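Long-range contact in 190aa long hypothetical protein (Pyrococcus horikoshii, PDB 2DDZ), which is of unknown function but belongs to a family of uncharacterised proteins in the class II tRNA synthetase clan and forms a hexamer: residues 91-102 against 164-175. Residues are numbered along the deposited sequence; the frame is centred on the assembly and turned at random.
Sequences LIARLVELLWNY and FMERSAKALVEE. With GAI (guanidine), chain S.
Phe164 turns an edge toward the face of the Tyr102 ring. The pair is an offset edge-to-face stack, with centroids 5.5 Å apart. Phe164 CE1 also meets two leucine methyls, Leu98 CD2 at 3.7 Å and Leu99 CD2 at 3.8 Å. The Arg167 guanidinium turns one face to the phenol end of Tyr102: the tyrosine CZ lies over the centre of that face, 3.4 Å above its plane, and the two planes are tilted. A bend at chi3 (-36°) turns the otherwise extended arginine onto the phenol. Tyr102 OH and Arg167 NE are close but at a poor angle for a hydrogen bond. Both side chains instead bind Glu163, by a hydrogen bond from the tyrosine and a salt bridge from the arginine. Ser168 is where the packing is tight: its CB lies 3.4 Å from Leu98 CD2. Its OG turns back to its own helix and bonds Phe164 O, with Tyr71 OH as a second partner.

The contact joins helices 81-100 and 161-184, whose axes here run at 135° and approach to 9.9 Å. Both lie against the mixed beta-sheet, with Leu91 on Leu73 and Leu172 on Tyr71 of strand 68-75.

Ala171 CB sits under one face of the Arg94 guanidinium, 3.6 Å from NH2. Leu172 CD2 packs between the methyls of Leu91 and Leu95. Glu175 OE1 stays beyond salt-bridge range of Arg94. One water links Arg94 NE, Ala171 O and this oxygen, while Glu175 OE2 pairs with Arg108 of the second subunit. Farther along 91-102, one face of the Trp100 ring carries a bound guanidine, and the ring meets Trp100 of that subunit. Replacing Trp100 by an alanine is likely to leave the guanidine without its flat support and open a gap where the two Trp100 rings meet.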
ATOM      1  N   LEU E  91     -12.750  -8.041  17.500  1.00 30.70           N
ATOM      2  CA  LEU E  91     -13.342  -9.364  17.638  1.00 37.12           C
ATOM      3  C   LEU E  91     -13.364  -9.832  19.099  1.00 39.47           C
ATOM      4  O   LEU E  91     -14.349 -10.424  19.542  1.00 37.30           O
ATOM      5  CB  LEU E  91     -12.585 -10.375  16.768  1.00 31.98           C
ATOM      6  CG  LEU E  91     -12.535 -10.123  15.259  1.00 33.42           C
ATOM      7  CD1 LEU E  91     -11.748 -11.248  14.593  1.00 38.40           C
ATOM      8  CD2 LEU E  91     -13.938 -10.059  14.690  1.00 27.21           C
ATOM      9  N   ILE E  92     -12.290  -9.577  19.844  1.00 39.09           N
ATOM     10  CA  ILE E  92     -12.243  -9.967  21.258  1.00 34.50           C
ATOM     11  C   ILE E  92     -13.312  -9.159  21.982  1.00 40.11           C
ATOM     12  O   ILE E  92     -13.981  -9.662  22.887  1.00 34.36           O
ATOM     13  CB  ILE E  92     -10.842  -9.700  21.897  1.00 33.97           C
ATOM     14  CG1 ILE E  92      -9.882 -10.836  21.541  1.00 28.97           C
ATOM     15  CG2 ILE E  92     -10.933  -9.665  23.416  1.00 33.81           C
ATOM     16  CD1 ILE E  92      -9.967 -11.217  20.123  1.00 63.01           C
ATOM     17  N   ALA E  93     -13.485  -7.908  21.570  1.00 37.53           N
ATOM     18  CA  ALA E  93     -14.499  -7.066  22.182  1.00 40.91           C
ATOM     19  C   ALA E  93     -15.880  -7.657  21.913  1.00 43.38           C
ATOM     20  O   ALA E  93     -16.721  -7.682  22.806  1.00 46.50           O
ATOM     21  CB  ALA E  93     -14.417  -5.645  21.638  1.00 34.68           C
ATOM     22  N   ARG E  94     -16.119  -8.137  20.695  1.00 42.77           N
ATOM     23  CA  ARG E  94     -17.421  -8.724  20.384  1.00 40.24           C
ATOM     24  C   ARG E  94     -17.662  -9.980  21.224  1.00 43.05           C
ATOM     25  O   ARG E  94     -18.775 -10.203  21.696  1.00 43.95           O
ATOM     26  CB  ARG E  94     -17.537  -9.075  18.908  1.00 30.11           C
ATOM     27  CG  ARG E  94     -18.842  -9.804  18.552  1.00 46.36           C
ATOM     28  CD  ARG E  94     -20.057  -8.864  18.525  1.00 34.95           C
ATOM     29  NE  ARG E  94     -21.307  -9.579  18.253  1.00 53.87           N
ATOM     30  CZ  ARG E  94     -22.045 -10.192  19.180  1.00 59.31           C
ATOM     31  NH1 ARG E  94     -21.669 -10.181  20.453  1.00 53.44           N
ATOM     32  NH2 ARG E  94     -23.161 -10.822  18.840  1.00 49.84           N
ATOM     33  N   LEU E  95     -16.622 -10.796  21.402  1.00 38.77           N
ATOM     34  CA  LEU E  95     -16.721 -12.003  22.217  1.00 36.08           C
ATOM     35  C   LEU E  95     -17.076 -11.626  23.654  1.00 47.15           C
ATOM     36  O   LEU E  95     -17.791 -12.359  24.339  1.00 54.03           O
ATOM     37  CB  LEU E  95     -15.399 -12.777  22.227  1.00 36.04           C
ATOM     38  CG  LEU E  95     -15.003 -13.485  20.932  1.00 40.84           C
ATOM     39  CD1 LEU E  95     -13.717 -14.252  21.173  1.00 39.91           C
ATOM     40  CD2 LEU E  95     -16.124 -14.441  20.478  1.00 37.35           C
ATOM     41  N   VAL E  96     -16.574 -10.484  24.110  1.00 47.77           N
ATOM     42  CA  VAL E  96     -16.850 -10.031  25.463  1.00 44.62           C
ATOM     43  C   VAL E  96     -18.329  -9.673  25.584  1.00 50.43           C
ATOM     44  O   VAL E  96     -19.001 -10.091  26.524  1.00 51.25           O
ATOM     45  CB  VAL E  96     -15.947  -8.822  25.831  1.00 52.59           C
ATOM     46  CG1 VAL E  96     -16.422  -8.164  27.120  1.00 46.93           C
ATOM     47  CG2 VAL E  96     -14.499  -9.301  25.996  1.00 47.06           C
ATOM     48  N   GLU E  97     -18.831  -8.908  24.620  1.00 49.39           N
ATOM     49  CA  GLU E  97     -20.241  -8.518  24.589  1.00 50.05           C
ATOM     50  C   GLU E  97     -21.113  -9.777  24.602  1.00 47.64           C
ATOM     51  O   GLU E  97     -22.143  -9.830  25.267  1.00 53.99           O
ATOM     52  CB  GLU E  97     -20.533  -7.734  23.310  1.00 45.37           C
ATOM     53  CG  GLU E  97     -20.059  -6.293  23.305  1.00 63.22           C
ATOM     54  CD  GLU E  97     -19.935  -5.730  21.891  1.00 72.82           C
ATOM     55  OE1 GLU E  97     -20.665  -6.208  20.994  1.00 73.80           O
ATOM     56  OE2 GLU E  97     -19.117  -4.807  21.680  1.00 60.58           O
ATOM     57  N   LEU E  98     -20.682 -10.784  23.853  1.00 42.06           N
ATOM     58  CA  LEU E  98     -21.408 -12.037  23.749  1.00 44.39           C
ATOM     59  C   LEU E  98     -21.506 -12.814  25.063  1.00 45.95           C
ATOM     60  O   LEU E  98     -22.506 -13.481  25.322  1.00 48.49           O
ATOM     61  CB  LEU E  98     -20.755 -12.919  22.681  1.00 37.66           C
ATOM     62  CG  LEU E  98     -21.416 -14.285  22.487  1.00 48.77           C
ATOM     63  CD1 LEU E  98     -22.876 -14.080  22.095  1.00 47.67           C
ATOM     64  CD2 LEU E  98     -20.677 -15.088  21.419  1.00 45.23           C
ATOM     65  N   LEU E  99     -20.468 -12.744  25.885  1.00 43.76           N
ATOM     66  CA  LEU E  99     -20.478 -13.459  27.156  1.00 48.45           C
ATOM     67  C   LEU E  99     -21.509 -12.838  28.084  1.00 47.37           C
ATOM     68  O   LEU E  99     -22.031 -13.500  28.974  1.00 42.45           O
ATOM     69  CB  LEU E  99     -19.084 -13.444  27.787  1.00 47.80           C
ATOM     70  CG  LEU E  99     -18.054 -14.355  27.106  1.00 44.86           C
ATOM     71  CD1 LEU E  99     -16.680 -14.115  27.685  1.00 50.72           C
ATOM     72  CD2 LEU E  99     -18.458 -15.800  27.303  1.00 52.72           C
ATOM     73  N   TRP E 100     -21.807 -11.563  27.864  1.00 50.17           N
ATOM     74  CA  TRP E 100     -22.813 -10.878  28.665  1.00 51.98           C
ATOM     75  C   TRP E 100     -24.201 -11.476  28.450  1.00 52.50           C
ATOM     76  O   TRP E 100     -24.992 -11.547  29.385  1.00 59.02           O
ATOM     77  CB  TRP E 100     -22.841  -9.387  28.332  1.00 53.89           C
ATOM     78  CG  TRP E 100     -21.803  -8.619  29.065  1.00 69.60           C
ATOM     79  CD1 TRP E 100     -20.556  -8.281  28.621  1.00 71.83           C
ATOM     80  CD2 TRP E 100     -21.898  -8.128  30.407  1.00 84.57           C
ATOM     81  NE1 TRP E 100     -19.866  -7.607  29.604  1.00 72.73           N
ATOM     82  CE2 TRP E 100     -20.666  -7.499  30.712  1.00 86.43           C
ATOM     83  CE3 TRP E 100     -22.902  -8.159  31.385  1.00 80.02           C
ATOM     84  CZ2 TRP E 100     -20.416  -6.905  31.959  1.00 81.17           C
ATOM     85  CZ3 TRP E 100     -22.652  -7.571  32.622  1.00 76.96           C
ATOM     86  CH2 TRP E 100     -21.417  -6.951  32.896  1.00 75.38           C
ATOM     87  N   ASN E 101     -24.493 -11.905  27.222  1.00 52.05           N
ATOM     88  CA  ASN E 101     -25.794 -12.500  26.916  1.00 57.69           C
ATOM     89  C   ASN E 101     -25.866 -13.908  27.500  1.00 59.43           C
ATOM     90  O   ASN E 101     -26.859 -14.622  27.350  1.00 59.80           O
ATOM     91  CB  ASN E 101     -26.034 -12.512  25.398  1.00 61.19           C
ATOM     92  CG  ASN E 101     -26.095 -11.107  24.804  1.00 68.75           C
ATOM     93  OD1 ASN E 101     -26.271 -10.121  25.524  1.00 74.51           O
ATOM     94  ND2 ASN E 101     -25.955 -11.014  23.484  1.00 71.77           N
ATOM     95  N   TYR E 102     -24.788 -14.298  28.162  1.00 56.24           N
ATOM     96  CA  TYR E 102     -24.727 -15.589  28.820  1.00 55.22           C
ATOM     97  C   TYR E 102     -24.735 -15.313  30.321  1.00 54.51           C
ATOM     98  O   TYR E 102     -24.552 -16.219  31.136  1.00 55.57           O
ATOM     99  CB  TYR E 102     -23.455 -16.339  28.448  1.00 41.73           C
ATOM    100  CG  TYR E 102     -23.525 -17.070  27.130  1.00 46.88           C
ATOM    101  CD1 TYR E 102     -23.377 -16.391  25.920  1.00 42.18           C
ATOM    102  CD2 TYR E 102     -23.694 -18.458  27.096  1.00 51.47           C
ATOM    103  CE1 TYR E 102     -23.384 -17.077  24.708  1.00 47.98           C
ATOM    104  CE2 TYR E 102     -23.705 -19.159  25.890  1.00 42.54           C
ATOM    105  CZ  TYR E 102     -23.546 -18.462  24.700  1.00 54.65           C
ATOM    106  OH  TYR E 102     -23.535 -19.155  23.513  1.00 44.21           O
ATOM    107  N   PHE E 164     -21.471 -22.595  22.307  1.00 51.09           N
ATOM    108  CA  PHE E 164     -20.784 -21.306  22.263  1.00 50.84           C
ATOM    109  C   PHE E 164     -20.056 -21.168  20.912  1.00 44.64           C
ATOM    110  O   PHE E 164     -20.148 -20.133  20.264  1.00 43.51           O
ATOM    111  CB  PHE E 164     -19.785 -21.171  23.427  1.00 45.81           C
ATOM    112  CG  PHE E 164     -19.168 -19.798  23.533  1.00 40.56           C
ATOM    113  CD1 PHE E 164     -19.911 -18.713  23.990  1.00 31.89           C
ATOM    114  CD2 PHE E 164     -17.855 -19.583  23.120  1.00 34.99           C
ATOM    115  CE1 PHE E 164     -19.359 -17.430  24.022  1.00 38.61           C
ATOM    116  CE2 PHE E 164     -17.295 -18.308  23.148  1.00 42.77           C
ATOM    117  CZ  PHE E 164     -18.047 -17.226  23.602  1.00 25.43           C
ATOM    118  N   MET E 165     -19.349 -22.226  20.516  1.00 38.53           N
ATOM    119  CA  MET E 165     -18.619 -22.271  19.251  1.00 44.09           C
ATOM    120  C   MET E 165     -19.532 -21.817  18.098  1.00 50.52           C
ATOM    121  O   MET E 165     -19.157 -20.983  17.271  1.00 51.73           O
ATOM    122  CB  MET E 165     -18.110 -23.703  18.974  1.00 31.87           C
ATOM    123  CG  MET E 165     -16.975 -24.191  19.900  1.00 27.00           C
ATOM    124  SD  MET E 165     -16.439 -25.872  19.725  1.00 27.08           S
ATOM    125  CE  MET E 165     -15.810 -25.790  18.240  1.00 24.00           C
ATOM    126  N   GLU E 166     -20.742 -22.367  18.065  1.00 53.80           N
ATOM    127  CA  GLU E 166     -21.725 -22.042  17.037  1.00 52.40           C
ATOM    128  C   GLU E 166     -22.176 -20.575  17.067  1.00 44.58           C
ATOM    129  O   GLU E 166     -22.180 -19.893  16.038  1.00 38.00           O
ATOM    130  CB  GLU E 166     -22.960 -22.942  17.200  1.00 49.90           C
ATOM    131  CG  GLU E 166     -23.945 -22.937  16.039  1.00 66.00           C
ATOM    132  CD  GLU E 166     -23.425 -23.709  14.843  1.00 75.71           C
ATOM    133  OE1 GLU E 166     -22.633 -24.653  15.056  1.00 76.81           O
ATOM    134  OE2 GLU E 166     -23.815 -23.385  13.697  1.00 83.26           O
ATOM    135  N   ARG E 167     -22.566 -20.089  18.246  1.00 38.56           N
ATOM    136  CA  ARG E 167     -23.064 -18.720  18.354  1.00 44.69           C
ATOM    137  C   ARG E 167     -22.007 -17.640  18.204  1.00 46.20           C
ATOM    138  O   ARG E 167     -22.263 -16.594  17.602  1.00 40.74           O
ATOM    139  CB  ARG E 167     -23.800 -18.510  19.683  1.00 42.39           C
ATOM    140  CG  ARG E 167     -24.680 -17.257  19.655  1.00 59.35           C
ATOM    141  CD  ARG E 167     -25.347 -16.977  20.987  1.00 62.75           C
ATOM    142  NE  ARG E 167     -25.710 -18.214  21.655  1.00 80.57           N
ATOM    143  CZ  ARG E 167     -26.391 -18.286  22.795  1.00 93.36           C
ATOM    144  NH1 ARG E 167     -26.664 -19.475  23.327  1.00 91.69           N
ATOM    145  NH2 ARG E 167     -26.807 -17.182  23.404  1.00 93.87           N
ATOM    146  N   SER E 168     -20.827 -17.892  18.764  1.00 42.37           N
ATOM    147  CA  SER E 168     -19.737 -16.926  18.685  1.00 43.45           C
ATOM    148  C   SER E 168     -19.172 -16.872  17.265  1.00 45.92           C
ATOM    149  O   SER E 168     -18.792 -15.800  16.797  1.00 43.88           O
ATOM    150  CB  SER E 168     -18.641 -17.272  19.707  1.00 25.38           C
ATOM    151  OG  SER E 168     -18.076 -18.545  19.445  1.00 43.47           O
ATOM    152  N   ALA E 169     -19.140 -18.010  16.572  1.00 34.31           N
ATOM    153  CA  ALA E 169     -18.630 -18.026  15.199  1.00 35.44           C
ATOM    154  C   ALA E 169     -19.481 -17.117  14.314  1.00 46.12           C
ATOM    155  O   ALA E 169     -18.959 -16.337  13.510  1.00 46.39           O
ATOM    156  CB  ALA E 169     -18.641 -19.443  14.650  1.00 43.12           C
ATOM    157  N   LYS E 170     -20.795 -17.219  14.476  1.00 46.19           N
ATOM    158  CA  LYS E 170     -21.739 -16.410  13.710  1.00 46.66           C
ATOM    159  C   LYS E 170     -21.574 -14.930  14.073  1.00 42.09           C
ATOM    160  O   LYS E 170     -21.684 -14.054  13.216  1.00 48.61           O
ATOM    161  CB  LYS E 170     -23.170 -16.879  14.012  1.00 57.87           C
ATOM    162  CG  LYS E 170     -24.270 -16.277  13.138  1.00 70.96           C
ATOM    163  CD  LYS E 170     -25.644 -16.770  13.599  1.00 80.81           C
ATOM    164  CE  LYS E 170     -26.792 -16.254  12.732  1.00 82.80           C
ATOM    165  NZ  LYS E 170     -26.825 -16.886  11.381  1.00 82.82           N
ATOM    166  N   ALA E 171     -21.306 -14.657  15.346  1.00 41.08           N
ATOM    167  CA  ALA E 171     -21.121 -13.289  15.834  1.00 36.77           C
ATOM    168  C   ALA E 171     -19.899 -12.622  15.210  1.00 40.22           C
ATOM    169  O   ALA E 171     -19.938 -11.444  14.862  1.00 40.44           O
ATOM    170  CB  ALA E 171     -20.981 -13.293  17.358  1.00 28.51           C
ATOM    171  N   LEU E 172     -18.814 -13.384  15.082  1.00 42.07           N
ATOM    172  CA  LEU E 172     -17.580 -12.875  14.506  1.00 34.96           C
ATOM    173  C   LEU E 172     -17.692 -12.675  12.995  1.00 34.16           C
ATOM    174  O   LEU E 172     -17.176 -11.694  12.454  1.00 33.44           O
ATOM    175  CB  LEU E 172     -16.418 -13.812  14.841  1.00 35.60           C
ATOM    176  CG  LEU E 172     -16.103 -13.930  16.337  1.00 39.64           C
ATOM    177  CD1 LEU E 172     -14.746 -14.588  16.509  1.00 38.87           C
ATOM    178  CD2 LEU E 172     -16.113 -12.554  16.993  1.00 37.79           C
ATOM    179  N   VAL E 173     -18.361 -13.595  12.309  1.00 32.28           N
ATOM    180  CA  VAL E 173     -18.530 -13.444  10.871  1.00 31.32           C
ATOM    181  C   VAL E 173     -19.337 -12.173  10.611  1.00 38.62           C
ATOM    182  O   VAL E 173     -18.984 -11.373   9.748  1.00 39.52           O
ATOM    183  CB  VAL E 173     -19.258 -14.655  10.250  1.00 35.33           C
ATOM    184  CG1 VAL E 173     -19.647 -14.350   8.809  1.00 36.45           C
ATOM    185  CG2 VAL E 173     -18.357 -15.873  10.290  1.00 40.06           C
ATOM    186  N   GLU E 174     -20.409 -11.974  11.373  1.00 44.78           N
ATOM    187  CA  GLU E 174     -21.232 -10.777  11.203  1.00 47.19           C
ATOM    188  C   GLU E 174     -20.425  -9.516  11.482  1.00 42.22           C
ATOM    189  O   GLU E 174     -20.620  -8.491  10.835  1.00 42.53           O
ATOM    190  CB  GLU E 174     -22.441 -10.811  12.134  1.00 41.42           C
ATOM    191  CG  GLU E 174     -23.404 -11.940  11.854  1.00 67.95           C
ATOM    192  CD  GLU E 174     -24.668 -11.835  12.683  1.00 82.90           C
ATOM    193  OE1 GLU E 174     -24.652 -11.119  13.711  1.00 88.04           O
ATOM    194  OE2 GLU E 174     -25.671 -12.479  12.311  1.00 86.29           O
ATOM    195  N   GLU E 175     -19.521  -9.595  12.452  1.00 42.85           N
ATOM    196  CA  GLU E 175     -18.693  -8.451  12.806  1.00 44.79           C
ATOM    197  C   GLU E 175     -17.837  -8.059  11.615  1.00 45.93           C
ATOM    198  O   GLU E 175     -17.782  -6.892  11.223  1.00 44.07           O
ATOM    199  CB  GLU E 175     -17.787  -8.796  13.988  1.00 42.98           C
ATOM    200  CG  GLU E 175     -17.146  -7.587  14.653  1.00 48.66           C
ATOM    201  CD  GLU E 175     -18.176  -6.612  15.200  1.00 53.05           C
ATOM    202  OE1 GLU E 175     -19.165  -7.072  15.814  1.00 55.35           O
ATOM    203  OE2 GLU E 175     -17.995  -5.385  15.024  1.00 49.88           O
TER
HETATM  204  C   GAI S 509     -23.960  -4.653  31.260  1.00 82.62           C
HETATM  205  N1  GAI S 509     -23.469  -5.094  30.143  1.00 72.10           N
HETATM  206  N2  GAI S 509     -25.271  -4.748  31.522  1.00 86.91           N
HETATM  207  N3  GAI S 509     -23.133  -4.090  32.175  1.00 84.00           N
HETATM  208  O   HOH W   1     -21.472  -8.848  15.656  1.00 38.66           O